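PDB 5Z9J: putative P450-like enzyme from Streptomyces himastatinicus ATCC 53653, which probably acts as a heme-dependent cytochrome P450 monooxygenase, using its heme iron in the incorporation or reduction of molecular oxygen. Local coordinates for residues D57-R60 and L61-I64; G88-D91 and H92-P96. All coordinates share one frame; numbering follows the deposited sequence.

Interaction 1 of 2, residues D57-R60 and L61-I64; sequences DTMR and LDPI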
loop_
_atom_site.group_PDB
_atom_site.type_symbol
_atom_site.label_atom_id
_atom_site.label_comp_id
_atom_site.label_asym_id
_atom_site.label_seq_id
_atom_site.Cartn_x
_atom_site.Cartn_y
_atom_site.Cartn_z
ATOM N N ASP A 57 15.084 -7.853 -1.028
ATOM C CA ASP A 57 15.542 -7.769 -2.423
ATOM C C ASP A 57 15.155 -9.035 -3.161
ATOM O O ASP A 57 16.003 -9.888 -3.417
ATOM C CB ASP A 57 17.050 -7.529 -2.496
ATOM C CG ASP A 57 17.551 -7.365 -3.936
ATOM O OD1 ASP A 57 16.731 -7.200 -4.853
ATOM O OD2 ASP A 57 18.773 -7.424 -4.153
ATOM N N THR A 58 13.878 -9.178 -3.498
ATOM C CA THR A 58 13.380 -10.431 -4.062
ATOM C C THR A 58 13.848 -10.701 -5.495
ATOM O O THR A 58 13.902 -11.867 -5.930
ATOM C CB THR A 58 11.844 -10.462 -4.025
ATOM O OG1 THR A 58 11.323 -9.269 -4.634
ATOM C CG2 THR A 58 11.333 -10.549 -2.573
ATOM N N MET A 59 14.189 -9.630 -6.214
ATOM C CA MET A 59 14.700 -9.720 -7.591
ATOM C C MET A 59 16.025 -10.476 -7.663
ATOM O O MET A 59 16.448 -10.936 -8.732
ATOM C CB MET A 59 14.867 -8.313 -8.202
ATOM C CG MET A 59 15.140 -8.327 -9.709
ATOM S SD MET A 59 15.252 -6.704 -10.542
ATOM C CE MET A 59 16.731 -5.992 -9.804
ATOM N N ARG A 60 16.728 -10.544 -6.538
ATOM C CA ARG A 60 17.956 -11.340 -6.475
ATOM C C ARG A 60 17.694 -12.785 -6.980
ATOM O O ARG A 60 18.573 -13.408 -7.569
ATOM C CB ARG A 60 18.522 -11.366 -5.047
ATOM C CG ARG A 60 19.799 -12.212 -4.911
ATOM C CD ARG A 60 20.413 -12.218 -3.501
ATOM N NE ARG A 60 19.605 -12.992 -2.537
ATOM C CZ ARG A 60 19.754 -14.299 -2.300
ATOM N NH1 ARG A 60 20.640 -14.994 -2.984
ATOM N NH2 ARG A 60 18.995 -14.927 -1.402
ATOM N N LEU A 61 16.481 -13.298 -6.795
ATOM C CA LEU A 61 16.209 -14.707 -7.115
ATOM C C LEU A 61 15.726 -14.914 -8.544
ATOM O O LEU A 61 15.566 -16.043 -8.991
ATOM C CB LEU A 61 15.143 -15.274 -6.178
ATOM C CG LEU A 61 15.298 -15.114 -4.668
ATOM C CD1 LEU A 61 14.192 -15.899 -3.943
ATOM C CD2 LEU A 61 16.665 -15.568 -4.215
ATOM N N ASP A 62 15.515 -13.824 -9.275
ATOM C CA ASP A 62 14.977 -13.933 -10.622
ATOM C C ASP A 62 16.089 -14.341 -11.562
ATOM O O ASP A 62 17.210 -13.841 -11.442
ATOM C CB ASP A 62 14.362 -12.604 -11.078
ATOM C CG ASP A 62 13.083 -12.247 -10.332
ATOM O OD1 ASP A 62 12.469 -13.148 -9.732
ATOM O OD2 ASP A 62 12.686 -11.044 -10.359
ATOM N N PRO A 63 15.790 -15.231 -12.519
ATOM C CA PRO A 63 16.810 -15.630 -13.483
ATOM C C PRO A 63 17.154 -14.440 -14.384
ATOM O O PRO A 63 18.262 -14.418 -14.929
ATOM C CB PRO A 63 16.143 -16.762 -14.277
ATOM C CG PRO A 63 14.712 -16.533 -14.128
ATOM C CD PRO A 63 14.503 -15.886 -12.781
ATOM N N ILE A 64 16.215 -13.502 -14.558
ATOM C CA ILE A 64 16.471 -12.280 -15.352
ATOM C C ILE A 64 16.158 -11.076 -14.471
ATOM O O ILE A 64 15.128 -11.026 -13.829
ATOM C CB ILE A 64 15.630 -12.217 -16.640
ATOM C CG1 ILE A 64 15.950 -13.397 -17.553
ATOM C CG2 ILE A 64 15.852 -10.907 -17.373
ATOM C CD1 ILE A 64 15.048 -13.478 -18.774
HETATM O O HOH W 1 11.479 -13.467 -6.939
#

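Interaction 2 of 2, residues G88-D91 and H92-P96; sequences GLVD and HAFTP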
loop_
_atom_site.group_PDB
_atom_site.type_symbol
_atom_site.label_atom_id
_atom_site.label_comp_id
_atom_site.label_asym_id
_atom_site.label_seq_id
_atom_site.Cartn_x
_atom_site.Cartn_y
_atom_site.Cartn_z
ATOM N N GLY A 88 16.236 6.961 5.576
ATOM C CA GLY A 88 16.512 8.149 6.372
ATOM C C GLY A 88 16.350 9.480 5.647
ATOM O O GLY A 88 15.757 10.417 6.205
ATOM N N LEU A 89 16.829 9.572 4.396
ATOM C CA LEU A 89 16.727 10.853 3.668
ATOM C C LEU A 89 15.284 11.246 3.449
ATOM O O LEU A 89 14.927 12.412 3.593
ATOM C CB LEU A 89 17.369 10.842 2.274
ATOM C CG LEU A 89 18.804 10.608 1.856
ATOM C CD1 LEU A 89 19.242 9.323 2.368
ATOM C CD2 LEU A 89 18.970 10.621 0.339
ATOM N N VAL A 90 14.475 10.247 3.096
ATOM C CA VAL A 90 13.082 10.450 2.732
ATOM C C VAL A 90 12.279 10.791 3.965
ATOM O O VAL A 90 11.421 11.685 3.920
ATOM C CB VAL A 90 12.493 9.195 2.037
ATOM C CG1 VAL A 90 11.020 9.400 1.671
ATOM C CG2 VAL A 90 13.332 8.824 0.807
ATOM N N ASP A 91 12.555 10.065 5.057
ATOM C CA ASP A 91 11.945 10.356 6.362
ATOM C C ASP A 91 12.232 11.801 6.712
ATOM O O ASP A 91 11.334 12.591 6.949
ATOM C CB ASP A 91 12.511 9.477 7.495
ATOM C CG ASP A 91 11.968 8.043 7.504
ATOM O OD1 ASP A 91 10.872 7.800 6.972
ATOM O OD2 ASP A 91 12.622 7.157 8.109
ATOM N N HIS A 92 13.510 12.136 6.681
ATOM C CA HIS A 92 13.965 13.477 6.961
ATOM C C HIS A 92 13.320 14.485 6.023
ATOM O O HIS A 92 12.981 15.608 6.429
ATOM C CB HIS A 92 15.482 13.585 6.823
ATOM C CG HIS A 92 16.022 14.897 7.292
ATOM N ND1 HIS A 92 16.185 15.983 6.456
ATOM C CD2 HIS A 92 16.479 15.286 8.505
ATOM C CE1 HIS A 92 16.692 16.991 7.140
ATOM N NE2 HIS A 92 16.885 16.593 8.387
ATOM N N ALA A 93 13.156 14.068 4.764
ATOM C CA ALA A 93 12.640 14.956 3.744
ATOM C C ALA A 93 11.235 15.364 4.123
ATOM O O ALA A 93 10.848 16.514 3.935
ATOM C CB ALA A 93 12.683 14.295 2.377
ATOM N N PHE A 94 10.519 14.454 4.773
ATOM C CA PHE A 94 9.196 14.779 5.310
ATOM C C PHE A 94 9.341 15.708 6.483
ATOM O O PHE A 94 9.070 15.301 7.614
ATOM C CB PHE A 94 8.462 13.535 5.805
ATOM C CG PHE A 94 7.688 12.818 4.753
ATOM C CD1 PHE A 94 8.340 12.142 3.739
ATOM C CD2 PHE A 94 6.312 12.802 4.794
ATOM C CE1 PHE A 94 7.632 11.459 2.767
ATOM C CE2 PHE A 94 5.595 12.122 3.837
ATOM C CZ PHE A 94 6.259 11.447 2.811
ATOM N N THR A 95 9.743 16.943 6.223
ATOM C CA THR A 95 9.955 17.923 7.282
ATOM C C THR A 95 8.671 18.268 8.002
ATOM O O THR A 95 7.587 18.087 7.453
ATOM C CB THR A 95 10.547 19.211 6.734
ATOM O OG1 THR A 95 9.617 19.818 5.821
ATOM C CG2 THR A 95 11.883 18.922 6.061
ATOM N N PRO A 96 8.795 18.775 9.239
ATOM C CA PRO A 96 7.612 19.172 10.014
ATOM C C PRO A 96 6.717 20.213 9.323
ATOM O O PRO A 96 5.512 20.175 9.561
ATOM C CB PRO A 96 8.226 19.768 11.296
ATOM C CG PRO A 96 9.546 19.073 11.430
ATOM C CD PRO A 96 10.039 18.901 10.025
#

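Interaction 1 of 2, residues D57-R60 and L61-I64
The carbonyl oxygen T58 O is gripped twice: T58 O accepts L61 N at 3.1 Å in a nearly straight bond (165°), and a water donates to it at 3.1 Å. The L61 amide reaches T58 O from above the carbonyl plane, a geometry that goes with the 3-10 turn running from T58 through L61. One residue on, D62 N repeats the i to i+3 step and bonds to M59 O at 3.1 Å. The water that donates to T58 O also donates to D62 OD1, at 3.0 Å. The other carboxylate oxygen, D62 OD2, lies 3.7 Å from M59 CG, the two side chains crossing at about a right angle. Elsewhere in the turn, L61 CD2 sits over one face of the R60 guanidinium, 3.7 Å from R60 NH2 and displaced toward the rim. R60 gets there by running out extended, CG anti to its N (chi1 179°), then bending at chi3. The T58 side chain lies about 5 Å from that of R289, a heme-binding residue. The amides of R60, L61 and D62 are thus met by carbonyls of the turn itself, while the D62 carboxylate is linked to it through water and R60 NH1 forms a salt bridge with D305 outside it.

Interaction 2 of 2, residues G88-D91 and H92-P96
At the end of helix 82-93 the amide of F94 faces two carbonyls at once: F94 N bonds to V90 O at 3.0 Å, the regular helical partner, and only weakly to D91 O. The phenyl ring returns to the same acceptor, with F94 CD1 3.1 Å from V90 O, which lies at the ring edge and in its plane. V90 O is thus met by both the backbone and the ring of one residue. The F94 torsion explains this: CG stands beside its own N (chi1 -87°), which brings the CD1-CE1 edge of the ring beside V90; the two side chains run side by side and V90 CG1 lies 4.1 Å from F94 CE1. V90 CG1 reaches out by standing anti to its N (chi1 179°). Earlier in the helix H92 N takes G88 O at 2.9 Å and A93 N takes L89 O at 2.7 Å, the former much the straighter. Beyond, F94 centres an inverse gamma turn, closed by T95 N on A93 O at 2.6 Å, and T95 then stands at the N-cap of helix 96-116, its OG1 bonding weakly to L98 N. An alanine in place of F94 would probably leave a gap beside V90 CG1 and L348, and V90 O without its ring-edge neighbour. L348, next to the axial ligand C347, also touches D91, whose OD2 makes a long, weak ion pair with R87 and may partly offset its charge. Within 88-94 the bonds across the contact are all backbone ones, while V90 and F94 pack together and against L348 on the C helix that also carries the heme-binding H83 and R87.

Along the chain interaction 1 comes first and is complete before interaction 2 begins, so the two follow in series, neither nested nor crossed. Each is local, made within a continuous run of residues. At 57-64 the loop leading from strand 54-55, an edge of the mixed sheet, coils once on its way toward helix 68-71, and it touches strand 307-310 and helix 172-202. The chain then enters helix 82-93, whose last turn and exit at 88-96 lead into helix 96-116 and touch helix 208-214. The centres of interactions 1 and 2 are about 29 Å apart, without contact; both lie near the heme, the T58 side chain at about 8 Å and that of F94 at about 5 Å from the cofactor.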